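PDB 3N1U: hydrolase, HAD superfamily, subfamily III A from Legionella pneumophila, which probably hydrolyses 3-deoxy-D-manno-octulosonate 8-phosphate to free KDO and inorganic phosphate, a metal-dependent step in lipopolysaccharide biosynthesis. Local coordinates for residues L22-D27 / A114-D119; H48-M53 / A158-C163. All blocks are in the same frame, centred on the assembly; numbering follows the deposited sequence.

Contact 1. Residues L22-D27 / A114-D119. With CA (calcium ion), chain B.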
ATOM      1  N   LEU A  22       2.528 -19.492 -19.974  1.00 27.20           N
ATOM      2  CA  LEU A  22       2.383 -18.070 -19.589  1.00 26.58           C
ATOM      3  C   LEU A  22       3.762 -17.446 -19.244  1.00 27.64           C
ATOM      4  O   LEU A  22       4.528 -18.019 -18.429  1.00 29.16           O
ATOM      5  CB  LEU A  22       1.427 -17.929 -18.350  1.00 25.10           C
ATOM      6  CG  LEU A  22       1.416 -16.490 -17.786  1.00 25.82           C
ATOM      7  CD1 LEU A  22       0.849 -15.469 -18.816  1.00 27.19           C
ATOM      8  CD2 LEU A  22       0.571 -16.463 -16.482  1.00 25.15           C
ATOM      9  N   ILE A  23       4.067 -16.289 -19.833  1.00 26.16           N
ATOM     10  CA  ILE A  23       5.272 -15.554 -19.537  1.00 26.24           C
ATOM     11  C   ILE A  23       4.876 -14.288 -18.764  1.00 25.55           C
ATOM     12  O   ILE A  23       3.943 -13.555 -19.172  1.00 24.73           O
ATOM     13  CB  ILE A  23       6.034 -15.051 -20.823  1.00 25.84           C
ATOM     14  CG1 ILE A  23       6.238 -16.198 -21.853  1.00 26.98           C
ATOM     15  CG2 ILE A  23       7.369 -14.470 -20.436  1.00 27.08           C
ATOM     16  CD1 ILE A  23       6.647 -15.673 -23.270  1.00 28.35           C
ATOM     17  N   CYS A  24       5.565 -14.044 -17.652  1.00 25.42           N
ATOM     18  CA  CYS A  24       5.317 -12.850 -16.858  1.00 25.20           C
ATOM     19  C   CYS A  24       6.528 -11.998 -16.825  1.00 26.57           C
ATOM     20  O   CYS A  24       7.640 -12.505 -16.702  1.00 26.43           O
ATOM     21  CB  CYS A  24       4.970 -13.172 -15.377  1.00 26.62           C
ATOM     22  SG  CYS A  24       3.553 -14.261 -15.157  1.00 28.54           S
ATOM     23  N   ASP A  25       6.293 -10.697 -16.827  1.00 27.06           N
ATOM     24  CA  ASP A  25       7.299  -9.729 -16.399  1.00 27.70           C
ATOM     25  C   ASP A  25       7.298  -9.711 -14.852  1.00 27.71           C
ATOM     26  O   ASP A  25       6.350 -10.199 -14.228  1.00 25.29           O
ATOM     27  CB  ASP A  25       6.907  -8.357 -16.909  1.00 27.83           C
ATOM     28  CG  ASP A  25       7.866  -7.269 -16.444  1.00 30.55           C
ATOM     29  OD1 ASP A  25       9.106  -7.471 -16.468  1.00 30.94           O
ATOM     30  OD2 ASP A  25       7.371  -6.205 -16.068  1.00 32.97           O
ATOM     31  N   VAL A  26       8.367  -9.179 -14.245  1.00 27.41           N
ATOM     32  CA  VAL A  26       8.416  -9.075 -12.774  1.00 28.79           C
ATOM     33  C   VAL A  26       7.905  -7.742 -12.234  1.00 28.15           C
ATOM     34  O   VAL A  26       6.771  -7.637 -11.768  1.00 26.95           O
ATOM     35  CB  VAL A  26       9.841  -9.378 -12.232  1.00 29.48           C
ATOM     36  CG1 VAL A  26       9.854  -9.206 -10.701  1.00 30.62           C
ATOM     37  CG2 VAL A  26      10.203 -10.841 -12.647  1.00 28.75           C
ATOM     38  N   ASP A  27       8.718  -6.679 -12.336  1.00 27.16           N
ATOM     39  CA  ASP A  27       8.402  -5.465 -11.608  1.00 26.49           C
ATOM     40  C   ASP A  27       7.194  -4.776 -12.216  1.00 26.37           C
ATOM     41  O   ASP A  27       7.246  -4.462 -13.408  1.00 27.53           O
ATOM     42  CB  ASP A  27       9.588  -4.508 -11.712  1.00 28.76           C
ATOM     43  CG  ASP A  27      10.802  -5.017 -10.963  1.00 32.44           C
ATOM     44  OD1 ASP A  27      10.804  -4.966  -9.708  1.00 35.55           O
ATOM     45  OD2 ASP A  27      11.745  -5.459 -11.610  1.00 39.02           O
ATOM     46  N   ALA A 114       1.016 -16.910 -23.735  1.00 27.33           N
ATOM     47  CA  ALA A 114       0.459 -15.677 -23.186  1.00 27.24           C
ATOM     48  C   ALA A 114       1.602 -14.872 -22.583  1.00 27.06           C
ATOM     49  O   ALA A 114       2.619 -15.459 -22.146  1.00 27.27           O
ATOM     50  CB  ALA A 114      -0.661 -16.012 -22.110  1.00 25.24           C
ATOM     51  N   TYR A 115       1.433 -13.537 -22.502  1.00 26.41           N
ATOM     52  CA  TYR A 115       2.428 -12.652 -21.933  1.00 26.23           C
ATOM     53  C   TYR A 115       1.698 -11.518 -21.218  1.00 25.89           C
ATOM     54  O   TYR A 115       0.730 -10.924 -21.780  1.00 27.22           O
ATOM     55  CB  TYR A 115       3.326 -12.028 -23.048  1.00 26.77           C
ATOM     56  CG  TYR A 115       4.467 -11.221 -22.441  1.00 26.38           C
ATOM     57  CD1 TYR A 115       4.262  -9.957 -21.880  1.00 29.92           C
ATOM     58  CD2 TYR A 115       5.749 -11.746 -22.387  1.00 31.60           C
ATOM     59  CE1 TYR A 115       5.323  -9.234 -21.329  1.00 31.09           C
ATOM     60  CE2 TYR A 115       6.788 -11.042 -21.841  1.00 32.75           C
ATOM     61  CZ  TYR A 115       6.572  -9.790 -21.315  1.00 29.63           C
ATOM     62  OH  TYR A 115       7.645  -9.126 -20.769  1.00 29.56           O
ATOM     63  N   ILE A 116       2.073 -11.274 -19.966  1.00 25.07           N
ATOM     64  CA  ILE A 116       1.479 -10.222 -19.154  1.00 23.93           C
ATOM     65  C   ILE A 116       2.570  -9.190 -18.747  1.00 25.41           C
ATOM     66  O   ILE A 116       3.639  -9.534 -18.202  1.00 23.93           O
ATOM     67  CB  ILE A 116       0.652 -10.807 -17.965  1.00 25.00           C
ATOM     68  CG1 ILE A 116      -0.071  -9.673 -17.200  1.00 23.75           C
ATOM     69  CG2 ILE A 116       1.550 -11.687 -17.027  1.00 23.12           C
ATOM     70  CD1 ILE A 116      -1.095 -10.200 -16.142  1.00 24.25           C
ATOM     71  N   GLY A 117       2.288  -7.946 -19.090  1.00 24.96           N
ATOM     72  CA  GLY A 117       3.285  -6.879 -19.070  1.00 26.27           C
ATOM     73  C   GLY A 117       2.691  -5.587 -18.499  1.00 25.69           C
ATOM     74  O   GLY A 117       1.474  -5.461 -18.364  1.00 25.21           O
ATOM     75  N   ASP A 118       3.539  -4.598 -18.252  1.00 26.51           N
ATOM     76  CA  ASP A 118       3.051  -3.258 -17.821  1.00 25.71           C
ATOM     77  C   ASP A 118       3.717  -2.030 -18.509  1.00 26.75           C
ATOM     78  O   ASP A 118       3.234  -0.894 -18.353  1.00 26.68           O
ATOM     79  CB  ASP A 118       3.242  -3.129 -16.301  1.00 25.93           C
ATOM     80  CG  ASP A 118       4.689  -2.853 -15.917  1.00 27.68           C
ATOM     81  OD1 ASP A 118       5.622  -3.660 -16.226  1.00 24.51           O
ATOM     82  OD2 ASP A 118       4.895  -1.817 -15.236  1.00 31.79           O
ATOM     83  N   ASP A 119       4.847  -2.217 -19.223  1.00 26.71           N
ATOM     84  CA  ASP A 119       5.610  -1.043 -19.711  1.00 27.26           C
ATOM     85  C   ASP A 119       6.114  -1.271 -21.164  1.00 27.99           C
ATOM     86  O   ASP A 119       5.949  -2.380 -21.730  1.00 27.88           O
ATOM     87  CB  ASP A 119       6.747  -0.627 -18.721  1.00 27.54           C
ATOM     88  CG  ASP A 119       7.014   0.902 -18.722  1.00 30.00           C
ATOM     89  OD1 ASP A 119       6.801   1.550 -19.772  1.00 28.09           O
ATOM     90  OD2 ASP A 119       7.456   1.452 -17.676  1.00 29.62           O
TER
HETATM   91 CA    CA B 200       7.711  -4.066 -15.694  1.00 27.49          CA
HETATM   92  O   HOH W   1       7.626  -1.706 -15.266  1.00 30.38           O
HETATM   93  O   HOH W   2      10.077  -3.887 -15.364  1.00 32.90           O
HETATM   94  O   HOH W   3       8.305  -3.917 -18.054  1.00 29.58           O
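I23 and Y115 pair within a parallel ladder whose strand segments 22-24 and 114-117 run 4.7 Å apart at 19°, joined by I23 N to A114 O, I116 N to I23 O and D25 N to I116 O. I23 O also accepts a CA-H contact from Y115 CA (3.3 Å) and lies over one face of the tyrosine ring. On the sheet face carrying both residues, I23 CB and CG2 each approach Y115 CD2 at 3.7 Å. On the L22, C24 and I116 face the contacts are apolar: L22 CD1 to A114 CB at 3.7 Å, I116 CG2 to C24 SG at 3.8 Å.

Beyond the strands, D25 OD2 and D118 OD1 each bind the calcium ion at 2.2 Å, their carboxylate planes 12° apart. With D25 CG anti to its N (chi1 177°), the carboxylate reaches the metal. D27 O (2.4 Å) and three waters complete six ligands; D118 OD2 also bonds water 1 and Q50 of the second subunit. The D27 carboxylate instead pairs with K45, while K95 bonds D25 OD1 and Y115 OH, the latter also bonded to D122. D25 and D27 form the HAD-fold DxD pair after one strand, D118 follows its neighbour, and calcium sits where magnesium is predicted. The 3.1 Å approach of D25 OD2 to D118 OD1 suggests that the calcium ion offsets most of the repulsion between the carboxylates, K95 probably adding to this.

Contact 2. Residues H48-M53 / A158-C163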
ATOM      1  N   HIS A  48       2.687 -11.299  -4.494  1.00 26.48           N
ATOM      2  CA  HIS A  48       1.412 -11.555  -3.874  1.00 25.19           C
ATOM      3  C   HIS A  48       1.157 -13.074  -3.863  1.00 24.96           C
ATOM      4  O   HIS A  48       1.353 -13.760  -4.867  1.00 25.67           O
ATOM      5  CB  HIS A  48       0.297 -10.828  -4.658  1.00 25.06           C
ATOM      6  CG  HIS A  48      -0.988 -10.765  -3.889  1.00 26.35           C
ATOM      7  ND1 HIS A  48      -1.818 -11.881  -3.701  1.00 27.50           N
ATOM      8  CD2 HIS A  48      -1.564  -9.745  -3.223  1.00 28.53           C
ATOM      9  CE1 HIS A  48      -2.840 -11.529  -2.937  1.00 28.92           C
ATOM     10  NE2 HIS A  48      -2.709 -10.239  -2.627  1.00 30.13           N
ATOM     11  N   VAL A  49       0.736 -13.585  -2.730  1.00 24.76           N
ATOM     12  CA  VAL A  49       0.487 -15.032  -2.613  1.00 26.72           C
ATOM     13  C   VAL A  49      -0.555 -15.582  -3.567  1.00 26.37           C
ATOM     14  O   VAL A  49      -0.503 -16.756  -3.918  1.00 26.75           O
ATOM     15  CB  VAL A  49       0.078 -15.413  -1.182  1.00 29.56           C
ATOM     16  CG1 VAL A  49       1.330 -15.287  -0.272  1.00 31.78           C
ATOM     17  CG2 VAL A  49      -1.178 -14.625  -0.711  1.00 28.03           C
ATOM     18  N   GLN A  50      -1.582 -14.793  -3.913  1.00 26.11           N
ATOM     19  CA  GLN A  50      -2.567 -15.350  -4.861  1.00 25.96           C
ATOM     20  C   GLN A  50      -1.970 -15.533  -6.253  1.00 25.58           C
ATOM     21  O   GLN A  50      -2.410 -16.375  -6.996  1.00 25.95           O
ATOM     22  CB  GLN A  50      -3.838 -14.498  -4.967  1.00 25.62           C
ATOM     23  CG  GLN A  50      -4.684 -14.537  -3.658  1.00 25.93           C
ATOM     24  CD  GLN A  50      -5.834 -13.526  -3.663  1.00 28.62           C
ATOM     25  OE1 GLN A  50      -6.066 -12.877  -4.675  1.00 28.36           O
ATOM     26  NE2 GLN A  50      -6.533 -13.382  -2.524  1.00 27.82           N
ATOM     27  N   ASP A  51      -1.021 -14.692  -6.623  1.00 24.95           N
ATOM     28  CA  ASP A  51      -0.347 -14.827  -7.916  1.00 23.38           C
ATOM     29  C   ASP A  51       0.569 -16.013  -7.879  1.00 24.59           C
ATOM     30  O   ASP A  51       0.648 -16.756  -8.855  1.00 25.18           O
ATOM     31  CB  ASP A  51       0.512 -13.574  -8.186  1.00 23.54           C
ATOM     32  CG  ASP A  51      -0.275 -12.345  -8.487  1.00 24.81           C
ATOM     33  OD1 ASP A  51      -1.421 -12.396  -8.976  1.00 25.68           O
ATOM     34  OD2 ASP A  51       0.320 -11.243  -8.241  1.00 28.40           O
ATOM     35  N   GLY A  52       1.286 -16.201  -6.772  1.00 25.44           N
ATOM     36  CA  GLY A  52       2.143 -17.400  -6.638  1.00 25.88           C
ATOM     37  C   GLY A  52       1.312 -18.704  -6.750  1.00 28.40           C
ATOM     38  O   GLY A  52       1.698 -19.636  -7.441  1.00 26.72           O
HETATM   39  N   MSE A  53       0.137 -18.725  -6.140  1.00 28.07           N
HETATM   40  CA  MSE A  53      -0.787 -19.872  -6.274  1.00 29.80           C
HETATM   41  C   MSE A  53      -1.261 -20.041  -7.727  1.00 29.46           C
HETATM   42  O   MSE A  53      -1.336 -21.176  -8.214  1.00 30.12           O
HETATM   43  CB  MSE A  53      -1.994 -19.694  -5.318  1.00 29.98           C
HETATM   44  CG  MSE A  53      -3.110 -20.677  -5.523  1.00 31.37           C
HETATM   45 SE   MSE A  53      -2.500 -22.446  -4.900  1.00 37.54          SE
HETATM   46  CE  MSE A  53      -2.660 -22.003  -3.045  1.00 41.84           C
ATOM     47  N   ALA A 158      -3.422  -9.674 -10.202  1.00 26.74           N
ATOM     48  CA  ALA A 158      -3.672  -9.560 -11.672  1.00 27.55           C
ATOM     49  C   ALA A 158      -3.175 -10.829 -12.392  1.00 27.59           C
ATOM     50  O   ALA A 158      -3.854 -11.352 -13.258  1.00 25.95           O
ATOM     51  CB  ALA A 158      -2.981  -8.346 -12.266  1.00 28.82           C
ATOM     52  N   VAL A 159      -1.987 -11.328 -12.024  1.00 24.82           N
ATOM     53  CA  VAL A 159      -1.479 -12.528 -12.665  1.00 24.21           C
ATOM     54  C   VAL A 159      -2.370 -13.723 -12.315  1.00 24.24           C
ATOM     55  O   VAL A 159      -2.658 -14.528 -13.188  1.00 24.72           O
ATOM     56  CB  VAL A 159       0.003 -12.786 -12.206  1.00 23.92           C
ATOM     57  CG1 VAL A 159       0.460 -14.204 -12.548  1.00 25.55           C
ATOM     58  CG2 VAL A 159       0.929 -11.736 -12.873  1.00 24.68           C
ATOM     59  N   ARG A 160      -2.896 -13.786 -11.071  1.00 23.78           N
ATOM     60  CA  ARG A 160      -3.808 -14.881 -10.713  1.00 25.01           C
ATOM     61  C   ARG A 160      -5.068 -14.812 -11.618  1.00 26.08           C
ATOM     62  O   ARG A 160      -5.600 -15.844 -12.050  1.00 25.32           O
ATOM     63  CB  ARG A 160      -4.282 -14.716  -9.250  1.00 24.64           C
ATOM     64  CG  ARG A 160      -5.345 -15.734  -8.848  1.00 25.36           C
ATOM     65  CD  ARG A 160      -4.885 -17.203  -9.178  1.00 23.53           C
ATOM     66  NE  ARG A 160      -5.801 -18.154  -8.581  1.00 25.31           N
ATOM     67  CZ  ARG A 160      -5.804 -18.456  -7.274  1.00 28.13           C
ATOM     68  NH1 ARG A 160      -4.894 -17.929  -6.452  1.00 26.18           N
ATOM     69  NH2 ARG A 160      -6.715 -19.300  -6.772  1.00 29.66           N
ATOM     70  N   GLU A 161      -5.530 -13.593 -11.891  1.00 25.59           N
ATOM     71  CA  GLU A 161      -6.779 -13.404 -12.685  1.00 27.56           C
ATOM     72  C   GLU A 161      -6.557 -13.993 -14.084  1.00 28.17           C
ATOM     73  O   GLU A 161      -7.425 -14.680 -14.624  1.00 27.93           O
ATOM     74  CB  GLU A 161      -7.038 -11.903 -12.788  1.00 29.29           C
ATOM     75  CG  GLU A 161      -8.364 -11.465 -13.327  1.00 35.69           C
ATOM     76  CD  GLU A 161      -8.490  -9.903 -13.283  1.00 31.93           C
ATOM     77  OE1 GLU A 161      -7.977  -9.282 -12.345  1.00 34.94           O
ATOM     78  OE2 GLU A 161      -9.062  -9.348 -14.230  1.00 37.99           O
ATOM     79  N   LEU A 162      -5.376 -13.750 -14.643  1.00 26.04           N
ATOM     80  CA  LEU A 162      -4.993 -14.376 -15.942  1.00 27.40           C
ATOM     81  C   LEU A 162      -4.855 -15.911 -15.843  1.00 28.73           C
ATOM     82  O   LEU A 162      -5.309 -16.653 -16.746  1.00 28.96           O
ATOM     83  CB  LEU A 162      -3.702 -13.698 -16.476  1.00 25.47           C
ATOM     84  CG  LEU A 162      -3.133 -14.263 -17.794  1.00 25.24           C
ATOM     85  CD1 LEU A 162      -4.307 -14.317 -18.825  1.00 28.52           C
ATOM     86  CD2 LEU A 162      -2.003 -13.340 -18.227  1.00 23.24           C
ATOM     87  N   CYS A 163      -4.178 -16.391 -14.780  1.00 28.81           N
ATOM     88  CA  CYS A 163      -4.075 -17.832 -14.558  1.00 28.40           C
ATOM     89  C   CYS A 163      -5.460 -18.496 -14.560  1.00 28.82           C
ATOM     90  O   CYS A 163      -5.645 -19.489 -15.228  1.00 28.96           O
ATOM     91  CB  CYS A 163      -3.315 -18.161 -13.270  1.00 28.35           C
ATOM     92  SG  CYS A 163      -1.621 -17.647 -13.310  1.00 27.47           S
TER
HETATM   93  O   HOH W   4      -0.243  -9.620 -10.285  1.00 26.54           O
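A158 opens a helix that packs beside the start of helix 49-60 on one side of the Rossmann-like HAD core, the short segments 49-53 and 158-163 lying 7.6 Å apart at 29°. The D51 carboxylate of the neighbouring helix meets this first turn, directly at R160 N and through water 4 at V159 N. V159 N donates to water 4, which in turn donates to D51 OD2 at 2.7 Å, so one water links the two helices. The V159 side chain crosses that of D51 at about a right angle, with its CB 3.6 Å from D51 OD1.

R160 makes both direct hydrogen bonds. Its N reaches D51 OD1 at 2.9 Å, meeting the anti side of that oxygen 28° out of the carboxylate plane; the helix's N-terminal end would probably stabilise the negative charge. The R160 chain then bends at chi2 (52°) and runs past Q50 O, with CB, CG and CD all close to it. D164 takes NE in a salt bridge, and D119 of the third subunit takes NH2. R160 NH1 donates in the carbonyl plane to a lone pair of Q50 O at 3.0 Å, while selenomethionine M53 CG lies 3.4 Å from the same nitrogen.

Overall arrangement
Contact 1 joins two central strands of the six-stranded parallel sheet and supplies the protein ligands of the calcium ion; contact 2 joins two helices covering the sheet face that carries L22, C24 and I116. Their centres are 12 Å apart, yet they touch directly: L162 CD2 lies 3.6 Å from L22 CD1 and 3.7 Å from I116 CB, while V159 CG1 is 4.0 Å from C24 SG. The V159 side chain is about 8 Å from that of D25. A second relation runs between subunits. Q50 and R160 of contact 2 reach D118 and D119 of the third subunit, so the helix pair of one chain borders the metal site of another, consistent with a tetramer whose active sites lie at interfaces.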